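Local coordinates for protein putative fructosamine-3-kinase (Thermobifida fusca YX, PDB 3F7W) that is a putative fructosamine-3-kinase that probably phosphorylates sugar adducts on proteins, at residues P41-A51 against A80-W91; L54-G64 against T123-L131. All coordinates share one frame; numbering follows the deposited sequence.

The two contacts meet on one helix of a protein-kinase-like fold, and they lie about 14 Å apart, centre to centre. Along the chain their segments alternate: 41-51, 54-64, 80-91, then 123-131. Contact 1 pairs strands of the five-stranded antiparallel sheet. Contact 2 lays the start of helix 57-68 against the segment around strand 126-128. This helix packs on the sheet through Ala62 against Trp82 and Glu61 against Leu87 and Met89. Lys45 NZ joins Glu61 OE1 in a salt bridge of 2.6 Å, consistent with the lysine-glutamate pair of protein kinases. The helix thus lies between the sheet and strand 126-128, and links the two contacts.

Contact 1 (P41-A51 against A80-W91); sequences PLFVKALPDDA and AGWDDRTLAMEW. With EDO (1,2-ethanediol), chain F; EDO (1,2-ethanediol), chain G.
Bends at chi2 (-70°) and chi3 (-57°) curl the Arg85 chain so that its guanidinium meets the turn Pro48-Ala51. At the other end, Trp91 has CG anti to its backbone N and sets its indole by Pro41 and Phe43. Between them, strands 41-46 and 86-90 form an antiparallel pair in the kinase-like N-lobe sheet. Phe43 and Met89 are a hydrogen-bonded pair, with Phe43 N 2.7 Å from Met89 O. Lys45 and Leu87 are the next such pair. In the non-hydrogen-bonded pair between them, Val44 CG2 packs on Ala88 CB at 3.9 Å. The Phe43 and Trp91 side chains cross at about a right angle, with CD1 of Phe43 3.7 Å from CZ3 of Trp91. The selenomethionine Met89 brings CG to the edge of the Phe43 ring. Lys45 runs out extended on the sheet face that carries Leu87, and besides Glu61 its NZ forms a salt bridge with Asp211. Leu47 CB lies over one face of the Arg85 guanidinium. With an alanine here in place of Arg85, the Ala51 carbonyl would probably lose both guanidinium donors, leaving the turn less tied to the strand. Arg85 NH2 donates to Pro48 O at 2.7 Å, while NH1 and NH2 both grip Ala51 O, with NH2 on a lone pair.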
loop_
_atom_site.group_PDB
_atom_site.type_symbol
_atom_site.label_atom_id
_atom_site.label_comp_id
_atom_site.label_asym_id
_atom_site.label_seq_id
_atom_site.Cartn_x
_atom_site.Cartn_y
_atom_site.Cartn_z
ATOM N N PRO A 41 15.961 -16.950 -6.472
ATOM C CA PRO A 41 15.353 -16.766 -5.171
ATOM C C PRO A 41 13.936 -16.186 -5.281
ATOM O O PRO A 41 13.661 -15.367 -6.160
ATOM C CB PRO A 41 16.280 -15.755 -4.512
ATOM C CG PRO A 41 16.701 -14.861 -5.656
ATOM C CD PRO A 41 16.719 -15.746 -6.887
ATOM N N LEU A 42 13.089 -16.599 -4.348
ATOM C CA LEU A 42 11.714 -16.187 -4.242
ATOM C C LEU A 42 11.440 -15.711 -2.829
ATOM O O LEU A 42 11.944 -16.294 -1.863
ATOM C CB LEU A 42 10.790 -17.355 -4.563
ATOM C CG LEU A 42 10.872 -18.025 -5.932
ATOM C CD1 LEU A 42 9.835 -19.171 -5.955
ATOM C CD2 LEU A 42 10.639 -16.977 -7.053
ATOM N N PHE A 43 10.629 -14.664 -2.721
ATOM C CA PHE A 43 10.084 -14.218 -1.447
ATOM C C PHE A 43 8.706 -14.877 -1.323
ATOM O O PHE A 43 7.873 -14.723 -2.205
ATOM C CB PHE A 43 9.965 -12.707 -1.390
ATOM C CG PHE A 43 9.367 -12.191 -0.092
ATOM C CD1 PHE A 43 9.981 -12.447 1.103
ATOM C CD2 PHE A 43 8.237 -11.391 -0.094
ATOM C CE1 PHE A 43 9.459 -11.962 2.287
ATOM C CE2 PHE A 43 7.722 -10.901 1.110
ATOM C CZ PHE A 43 8.337 -11.206 2.284
ATOM N N VAL A 44 8.480 -15.582 -0.223
ATOM C CA VAL A 44 7.255 -16.380 -0.059
ATOM C C VAL A 44 6.592 -16.008 1.274
ATOM O O VAL A 44 7.264 -15.988 2.330
ATOM C CB VAL A 44 7.568 -17.884 -0.137
ATOM C CG1 VAL A 44 6.331 -18.743 0.095
ATOM C CG2 VAL A 44 8.279 -18.248 -1.509
ATOM N N LYS A 45 5.309 -15.659 1.195
ATOM C CA LYS A 45 4.440 -15.506 2.367
ATOM C C LYS A 45 3.590 -16.757 2.445
ATOM O O LYS A 45 3.120 -17.284 1.415
ATOM C CB LYS A 45 3.502 -14.317 2.249
ATOM C CG LYS A 45 4.150 -12.998 2.105
ATOM C CD LYS A 45 3.134 -11.902 1.902
ATOM C CE LYS A 45 3.832 -10.552 1.721
ATOM N NZ LYS A 45 2.829 -9.449 1.765
ATOM N N ALA A 46 3.377 -17.237 3.652
ATOM C CA ALA A 46 2.586 -18.458 3.830
ATOM C C ALA A 46 1.870 -18.435 5.169
ATOM O O ALA A 46 2.471 -18.178 6.201
ATOM C CB ALA A 46 3.474 -19.705 3.735
ATOM N N LEU A 47 0.579 -18.740 5.132
ATOM C CA LEU A 47 -0.162 -19.050 6.326
ATOM C C LEU A 47 0.235 -20.455 6.786
ATOM O O LEU A 47 0.592 -21.287 5.966
ATOM C CB LEU A 47 -1.648 -19.040 6.020
ATOM C CG LEU A 47 -2.207 -17.650 5.785
ATOM C CD1 LEU A 47 -3.542 -17.737 5.036
ATOM C CD2 LEU A 47 -2.351 -17.036 7.142
ATOM N N PRO A 48 0.195 -20.709 8.087
ATOM C CA PRO A 48 0.524 -22.077 8.510
ATOM C C PRO A 48 -0.487 -23.071 7.929
ATOM O O PRO A 48 -1.648 -22.716 7.720
ATOM C CB PRO A 48 0.428 -22.019 10.041
ATOM C CG PRO A 48 0.400 -20.588 10.406
ATOM C CD PRO A 48 -0.134 -19.832 9.218
ATOM N N ASP A 49 -0.027 -24.308 7.850
ATOM C CA ASP A 49 -0.860 -25.426 7.543
ATOM C C ASP A 49 -2.005 -25.509 8.533
ATOM O O ASP A 49 -1.815 -25.464 9.760
ATOM C CB ASP A 49 -0.026 -26.710 7.533
ATOM C CG ASP A 49 1.065 -26.675 6.470
ATOM O OD1 ASP A 49 1.982 -25.828 6.591
ATOM O OD2 ASP A 49 1.002 -27.477 5.514
ATOM N N ASP A 50 -3.198 -25.589 7.956
ATOM C CA ASP A 50 -4.438 -25.758 8.689
ATOM C C ASP A 50 -5.002 -24.499 9.346
ATOM O O ASP A 50 -6.144 -24.518 9.790
ATOM C CB ASP A 50 -4.276 -26.872 9.732
ATOM C CG ASP A 50 -4.032 -28.225 9.096
ATOM O OD1 ASP A 50 -4.807 -28.592 8.178
ATOM O OD2 ASP A 50 -3.077 -28.916 9.519
ATOM N N ALA A 51 -4.265 -23.394 9.364
ATOM C CA ALA A 51 -4.746 -22.228 10.111
ATOM C C ALA A 51 -5.913 -21.578 9.361
ATOM O O ALA A 51 -5.922 -21.558 8.156
ATOM C CB ALA A 51 -3.634 -21.214 10.239
ATOM N N ALA A 80 5.310 -15.516 -8.831
ATOM C CA ALA A 80 5.654 -16.838 -9.367
ATOM C C ALA A 80 4.476 -17.805 -9.207
ATOM O O ALA A 80 4.277 -18.710 -10.011
ATOM C CB ALA A 80 6.881 -17.391 -8.654
ATOM N N GLY A 81 3.679 -17.600 -8.173
ATOM C CA GLY A 81 2.508 -18.451 -7.944
ATOM C C GLY A 81 1.787 -18.075 -6.673
ATOM O O GLY A 81 2.380 -17.506 -5.760
ATOM N N TRP A 82 0.509 -18.428 -6.581
ATOM C CA TRP A 82 -0.228 -18.146 -5.369
ATOM C C TRP A 82 -1.484 -18.990 -5.224
ATOM O O TRP A 82 -2.018 -19.538 -6.206
ATOM C CB TRP A 82 -0.595 -16.665 -5.330
ATOM C CG TRP A 82 -1.658 -16.291 -6.298
ATOM C CD1 TRP A 82 -1.505 -16.020 -7.644
ATOM C CD2 TRP A 82 -3.048 -16.169 -6.022
ATOM N NE1 TRP A 82 -2.715 -15.714 -8.195
ATOM C CE2 TRP A 82 -3.684 -15.803 -7.232
ATOM C CE3 TRP A 82 -3.823 -16.314 -4.866
ATOM C CZ2 TRP A 82 -5.058 -15.569 -7.312
ATOM C CZ3 TRP A 82 -5.212 -16.090 -4.952
ATOM C CH2 TRP A 82 -5.809 -15.743 -6.164
ATOM N N ASP A 83 -1.950 -19.072 -3.984
ATOM C CA ASP A 83 -3.280 -19.579 -3.665
ATOM C C ASP A 83 -3.709 -18.889 -2.394
ATOM O O ASP A 83 -3.060 -17.955 -1.957
ATOM C CB ASP A 83 -3.309 -21.101 -3.564
ATOM C CG ASP A 83 -2.461 -21.653 -2.417
ATOM O OD1 ASP A 83 -2.089 -20.919 -1.484
ATOM O OD2 ASP A 83 -2.196 -22.863 -2.498
ATOM N N ASP A 84 -4.820 -19.314 -1.793
ATOM C CA ASP A 84 -5.339 -18.588 -0.623
ATOM C C ASP A 84 -4.419 -18.703 0.598
ATOM O O ASP A 84 -4.621 -17.986 1.575
ATOM C CB ASP A 84 -6.729 -19.081 -0.227
ATOM C CG ASP A 84 -7.785 -18.780 -1.271
ATOM O OD1 ASP A 84 -7.697 -17.744 -1.959
ATOM O OD2 ASP A 84 -8.711 -19.599 -1.401
ATOM N N ARG A 85 -3.455 -19.617 0.546
ATOM C CA ARG A 85 -2.546 -19.884 1.703
ATOM C C ARG A 85 -1.093 -19.383 1.497
ATOM O O ARG A 85 -0.313 -19.337 2.462
ATOM C CB ARG A 85 -2.409 -21.401 1.941
ATOM C CG ARG A 85 -3.643 -22.275 1.795
ATOM C CD ARG A 85 -4.612 -22.017 2.915
ATOM N NE ARG A 85 -3.992 -22.231 4.220
ATOM C CZ ARG A 85 -4.559 -21.896 5.372
ATOM N NH1 ARG A 85 -5.758 -21.311 5.405
ATOM N NH2 ARG A 85 -3.913 -22.104 6.482
ATOM N N THR A 86 -0.721 -19.109 0.234
ATOM C CA THR A 86 0.697 -19.007 -0.172
ATOM C C THR A 86 0.820 -17.956 -1.280
ATOM O O THR A 86 -0.024 -17.877 -2.183
ATOM C CB THR A 86 1.215 -20.324 -0.718
ATOM O OG1 THR A 86 0.735 -21.412 0.081
ATOM C CG2 THR A 86 2.746 -20.372 -0.777
ATOM N N LEU A 87 1.848 -17.133 -1.187
ATOM C CA LEU A 87 2.145 -16.170 -2.231
ATOM C C LEU A 87 3.667 -16.168 -2.425
ATOM O O LEU A 87 4.406 -15.918 -1.474
ATOM C CB LEU A 87 1.609 -14.787 -1.844
ATOM C CG LEU A 87 1.899 -13.592 -2.754
ATOM C CD1 LEU A 87 1.425 -13.825 -4.183
ATOM C CD2 LEU A 87 1.279 -12.282 -2.183
ATOM N N ALA A 88 4.097 -16.535 -3.635
ATOM C CA ALA A 88 5.518 -16.660 -4.025
ATOM C C ALA A 88 5.791 -15.613 -5.108
ATOM O O ALA A 88 5.079 -15.572 -6.132
ATOM C CB ALA A 88 5.820 -18.037 -4.583
HETATM N N MSE A 89 6.796 -14.778 -4.864
HETATM C CA MSE A 89 7.148 -13.704 -5.748
HETATM C C MSE A 89 8.637 -13.556 -5.860
HETATM O O MSE A 89 9.405 -14.149 -5.112
HETATM C CB MSE A 89 6.542 -12.387 -5.252
HETATM C CG MSE A 89 7.148 -11.834 -4.024
HETATM SE SE MSE A 89 6.171 -10.225 -3.498
HETATM C CE MSE A 89 4.546 -11.173 -2.984
ATOM N N GLU A 90 9.034 -12.699 -6.790
ATOM C CA GLU A 90 10.415 -12.307 -6.972
ATOM C C GLU A 90 11.066 -11.833 -5.660
ATOM O O GLU A 90 10.479 -11.037 -4.913
ATOM C CB GLU A 90 10.380 -11.208 -8.040
ATOM C CG GLU A 90 11.645 -10.602 -8.439
ATOM C CD GLU A 90 11.430 -9.554 -9.547
ATOM O OE1 GLU A 90 10.253 -9.212 -9.883
ATOM O OE2 GLU A 90 12.459 -9.074 -10.066
ATOM N N TRP A 91 12.258 -12.344 -5.362
ATOM C CA TRP A 91 13.053 -11.913 -4.220
ATOM C C TRP A 91 13.868 -10.682 -4.605
ATOM O O TRP A 91 14.456 -10.644 -5.682
ATOM C CB TRP A 91 14.005 -13.026 -3.759
ATOM C CG TRP A 91 14.932 -12.603 -2.656
ATOM C CD1 TRP A 91 16.206 -12.098 -2.794
ATOM C CD2 TRP A 91 14.673 -12.648 -1.249
ATOM N NE1 TRP A 91 16.726 -11.804 -1.557
ATOM C CE2 TRP A 91 15.812 -12.135 -0.594
ATOM C CE3 TRP A 91 13.579 -13.067 -0.473
ATOM C CZ2 TRP A 91 15.890 -12.026 0.792
ATOM C CZ3 TRP A 91 13.651 -12.943 0.898
ATOM C CH2 TRP A 91 14.812 -12.451 1.526
HETATM C C1 EDO F . -1.741 -13.543 -11.548
HETATM O O1 EDO F . -0.894 -14.178 -10.588
HETATM C C2 EDO F . -3.151 -13.383 -10.999
HETATM O O2 EDO F . -3.713 -14.693 -10.896
HETATM C C1 EDO G . -0.364 -11.260 3.155
HETATM O O1 EDO G . 0.348 -10.043 3.414
HETATM C C2 EDO G . -1.642 -10.901 2.466
HETATM O O2 EDO G . -1.236 -10.428 1.205
#

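Contact 2 (L54-G64 against T123-L131); sequences LDGLFRAEALG and TWDGYIGPL. With EDO (1,2-ethanediol), chain G.
Tyr127 makes the direct hydrogen bond of this contact: its OH donates to Asp55 O at 2.8 Å, coming from above the carbonyl plane. Water adds further bridges. One molecule donates to both Gly56 O and Asp125 O, fastening the N-cap residue of helix 57-68 to the other segment. A second lies between the OD2 atoms of Asp55 and Asp125, 4.7 Å apart, and probably eases the repulsion of the like charges; a third joins Asp55 O to Asp125 OD2. CH-pi contacts come next. With CG anti to the backbone N (chi1 180°), Leu57 places CD1 over a face of the Tyr127 ring, 3.8 Å from its centroid. Leu63 CB sits over the six-membered ring of Trp124 at 4.1 Å. The remaining packing is apolar. Ala60 CB touches Trp124 CD1 and the edge of the Tyr127 ring. Leu54 CD1 reaches Pro130 CB at 4.1 Å. Gly64 CA lies 3.7 Å from Trp124 CZ2. The opposite side of helix 57-68 turns Phe58 and Ala62 to Leu87 of strand 86-90. From strand 126-128 and its partner 131-133, Ile128 and Leu131 pack on helices 141-159 and 251-270, which places the contact between the N-lobe sheet and the helical part of the fold.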
loop_
_atom_site.group_PDB
_atom_site.type_symbol
_atom_site.label_atom_id
_atom_site.label_comp_id
_atom_site.label_asym_id
_atom_site.label_seq_id
_atom_site.Cartn_x
_atom_site.Cartn_y
_atom_site.Cartn_z
ATOM N N LEU A 54 -8.242 -15.228 6.660
ATOM C CA LEU A 54 -9.195 -14.249 6.166
ATOM C C LEU A 54 -9.562 -14.478 4.727
ATOM O O LEU A 54 -8.682 -14.635 3.858
ATOM C CB LEU A 54 -8.648 -12.820 6.385
ATOM C CG LEU A 54 -8.747 -12.304 7.821
ATOM C CD1 LEU A 54 -7.748 -11.178 8.087
ATOM C CD2 LEU A 54 -10.201 -11.877 8.163
ATOM N N ASP A 55 -10.866 -14.453 4.443
ATOM C CA ASP A 55 -11.435 -14.600 3.092
ATOM C C ASP A 55 -10.863 -13.649 2.013
ATOM O O ASP A 55 -11.198 -12.464 2.021
ATOM C CB ASP A 55 -12.963 -14.359 3.200
ATOM C CG ASP A 55 -13.667 -14.333 1.854
ATOM O OD1 ASP A 55 -13.193 -15.041 0.927
ATOM O OD2 ASP A 55 -14.700 -13.613 1.738
ATOM N N GLY A 56 -10.066 -14.157 1.053
ATOM C CA GLY A 56 -9.593 -13.300 -0.023
ATOM C C GLY A 56 -8.367 -12.463 0.306
ATOM O O GLY A 56 -7.990 -11.574 -0.464
ATOM N N LEU A 57 -7.725 -12.739 1.430
ATOM C CA LEU A 57 -6.584 -11.931 1.861
ATOM C C LEU A 57 -5.404 -12.013 0.867
ATOM O O LEU A 57 -4.909 -10.989 0.347
ATOM C CB LEU A 57 -6.133 -12.401 3.243
ATOM C CG LEU A 57 -4.939 -11.711 3.926
ATOM C CD1 LEU A 57 -5.373 -10.391 4.470
ATOM C CD2 LEU A 57 -4.398 -12.605 5.047
ATOM N N PHE A 58 -4.941 -13.231 0.627
ATOM C CA PHE A 58 -3.822 -13.413 -0.296
ATOM C C PHE A 58 -4.220 -13.031 -1.717
ATOM O O PHE A 58 -3.416 -12.446 -2.439
ATOM C CB PHE A 58 -3.269 -14.836 -0.225
ATOM C CG PHE A 58 -2.321 -15.046 0.921
ATOM C CD1 PHE A 58 -2.697 -14.723 2.222
ATOM C CD2 PHE A 58 -1.081 -15.592 0.733
ATOM C CE1 PHE A 58 -1.816 -14.906 3.297
ATOM C CE2 PHE A 58 -0.203 -15.782 1.822
ATOM C CZ PHE A 58 -0.572 -15.414 3.084
ATOM N N ARG A 59 -5.453 -13.342 -2.092
ATOM C CA ARG A 59 -5.983 -12.956 -3.388
ATOM C C ARG A 59 -5.842 -11.459 -3.652
ATOM O O ARG A 59 -5.475 -11.045 -4.747
ATOM C CB ARG A 59 -7.448 -13.354 -3.463
ATOM C CG ARG A 59 -8.208 -12.788 -4.658
ATOM C CD ARG A 59 -9.601 -13.371 -4.683
ATOM N NE ARG A 59 -9.533 -14.789 -5.013
ATOM C CZ ARG A 59 -9.694 -15.297 -6.230
ATOM N NH1 ARG A 59 -9.956 -14.509 -7.266
ATOM N NH2 ARG A 59 -9.585 -16.607 -6.408
ATOM N N ALA A 60 -6.146 -10.645 -2.649
ATOM C CA ALA A 60 -6.077 -9.190 -2.811
ATOM C C ALA A 60 -4.666 -8.746 -3.188
ATOM O O ALA A 60 -4.480 -7.850 -4.044
ATOM C CB ALA A 60 -6.537 -8.483 -1.483
ATOM N N GLU A 61 -3.669 -9.350 -2.555
ATOM C CA GLU A 61 -2.286 -9.028 -2.855
ATOM C C GLU A 61 -1.870 -9.610 -4.239
ATOM O O GLU A 61 -1.241 -8.900 -5.008
ATOM C CB GLU A 61 -1.332 -9.487 -1.764
ATOM C CG GLU A 61 0.107 -8.931 -2.040
ATOM C CD GLU A 61 1.133 -9.123 -0.962
ATOM O OE1 GLU A 61 0.792 -9.435 0.183
ATOM O OE2 GLU A 61 2.333 -8.942 -1.290
ATOM N N ALA A 62 -2.211 -10.864 -4.523
ATOM C CA ALA A 62 -1.821 -11.489 -5.821
ATOM C C ALA A 62 -2.425 -10.685 -6.985
ATOM O O ALA A 62 -1.729 -10.359 -7.981
ATOM C CB ALA A 62 -2.236 -12.973 -5.891
ATOM N N LEU A 63 -3.718 -10.391 -6.884
ATOM C CA LEU A 63 -4.417 -9.642 -7.939
ATOM C C LEU A 63 -3.919 -8.208 -7.992
ATOM O O LEU A 63 -3.763 -7.620 -9.081
ATOM C CB LEU A 63 -5.926 -9.704 -7.764
ATOM C CG LEU A 63 -6.590 -11.103 -7.907
ATOM C CD1 LEU A 63 -8.112 -10.983 -7.953
ATOM C CD2 LEU A 63 -6.084 -11.847 -9.138
ATOM N N GLY A 64 -3.654 -7.629 -6.823
ATOM C CA GLY A 64 -3.171 -6.254 -6.755
ATOM C C GLY A 64 -1.778 -6.137 -7.353
ATOM O O GLY A 64 -1.510 -5.206 -8.081
ATOM N N THR A 123 -11.933 -4.568 -8.372
ATOM C CA THR A 123 -12.894 -5.634 -8.638
ATOM C C THR A 123 -12.781 -6.759 -7.607
ATOM O O THR A 123 -13.617 -7.633 -7.571
ATOM C CB THR A 123 -12.736 -6.209 -10.085
ATOM O OG1 THR A 123 -11.394 -6.647 -10.284
ATOM C CG2 THR A 123 -13.090 -5.160 -11.137
ATOM N N TRP A 124 -11.749 -6.739 -6.769
ATOM C CA TRP A 124 -11.558 -7.745 -5.723
ATOM C C TRP A 124 -11.740 -7.109 -4.338
ATOM O O TRP A 124 -11.521 -5.908 -4.153
ATOM C CB TRP A 124 -10.166 -8.401 -5.850
ATOM C CG TRP A 124 -9.065 -7.424 -5.690
ATOM C CD1 TRP A 124 -8.559 -6.954 -4.516
ATOM C CD2 TRP A 124 -8.363 -6.745 -6.738
ATOM N NE1 TRP A 124 -7.602 -6.010 -4.760
ATOM C CE2 TRP A 124 -7.463 -5.855 -6.121
ATOM C CE3 TRP A 124 -8.448 -6.760 -8.138
ATOM C CZ2 TRP A 124 -6.628 -5.027 -6.848
ATOM C CZ3 TRP A 124 -7.595 -5.943 -8.867
ATOM C CH2 TRP A 124 -6.693 -5.088 -8.216
ATOM N N ASP A 125 -12.095 -7.913 -3.347
ATOM C CA ASP A 125 -12.268 -7.416 -1.979
ATOM C C ASP A 125 -10.924 -7.024 -1.396
ATOM O O ASP A 125 -9.932 -7.737 -1.570
ATOM C CB ASP A 125 -12.892 -8.482 -1.089
ATOM C CG ASP A 125 -14.364 -8.803 -1.460
ATOM O OD1 ASP A 125 -15.046 -8.005 -2.134
ATOM O OD2 ASP A 125 -14.831 -9.859 -1.024
ATOM N N GLY A 126 -10.870 -5.881 -0.724
ATOM C CA GLY A 126 -9.603 -5.373 -0.248
ATOM C C GLY A 126 -9.261 -5.615 1.200
ATOM O O GLY A 126 -10.134 -5.912 2.033
ATOM N N TYR A 127 -7.970 -5.494 1.482
ATOM C CA TYR A 127 -7.427 -5.511 2.828
ATOM C C TYR A 127 -6.363 -4.440 2.974
ATOM O O TYR A 127 -5.601 -4.125 2.024
ATOM C CB TYR A 127 -6.795 -6.873 3.181
ATOM C CG TYR A 127 -7.819 -7.944 3.458
ATOM C CD1 TYR A 127 -8.342 -8.098 4.745
ATOM C CD2 TYR A 127 -8.336 -8.731 2.434
ATOM C CE1 TYR A 127 -9.319 -9.054 5.017
ATOM C CE2 TYR A 127 -9.295 -9.701 2.703
ATOM C CZ TYR A 127 -9.793 -9.849 3.990
ATOM O OH TYR A 127 -10.763 -10.810 4.264
ATOM N N ILE A 128 -6.255 -3.966 4.209
ATOM C CA ILE A 128 -5.164 -3.097 4.615
ATOM C C ILE A 128 -4.655 -3.749 5.907
ATOM O O ILE A 128 -5.339 -3.773 6.929
ATOM C CB ILE A 128 -5.644 -1.628 4.718
ATOM C CG1 ILE A 128 -4.449 -0.682 4.961
ATOM C CG2 ILE A 128 -6.769 -1.449 5.807
ATOM C CD1 ILE A 128 -3.494 -0.522 3.706
ATOM N N GLY A 129 -3.478 -4.364 5.811
ATOM C CA GLY A 129 -3.048 -5.393 6.755
ATOM C C GLY A 129 -4.120 -6.470 6.874
ATOM O O GLY A 129 -4.615 -6.943 5.855
ATOM N N PRO A 130 -4.506 -6.827 8.107
ATOM C CA PRO A 130 -5.592 -7.780 8.330
ATOM C C PRO A 130 -6.989 -7.153 8.324
ATOM O O PRO A 130 -7.976 -7.877 8.505
ATOM C CB PRO A 130 -5.276 -8.324 9.734
ATOM C CG PRO A 130 -4.698 -7.154 10.463
ATOM C CD PRO A 130 -3.933 -6.333 9.385
ATOM N N LEU A 131 -7.104 -5.833 8.147
ATOM C CA LEU A 131 -8.417 -5.199 8.204
ATOM C C LEU A 131 -9.061 -5.191 6.835
ATOM O O LEU A 131 -8.370 -4.875 5.841
ATOM C CB LEU A 131 -8.346 -3.737 8.691
ATOM C CG LEU A 131 -7.945 -3.495 10.136
ATOM C CD1 LEU A 131 -7.803 -1.953 10.391
ATOM C CD2 LEU A 131 -8.948 -4.150 11.053
HETATM C C1 EDO G . -0.364 -11.260 3.155
HETATM O O1 EDO G . 0.348 -10.043 3.414
HETATM C C2 EDO G . -1.642 -10.901 2.466
HETATM O O2 EDO G . -1.236 -10.428 1.205
HETATM O O HOH W 1 -15.304 -12.527 -0.575
HETATM O O HOH W 2 -13.077 -10.672 1.220
HETATM O O HOH W 3 -9.688 -10.479 -2.196
#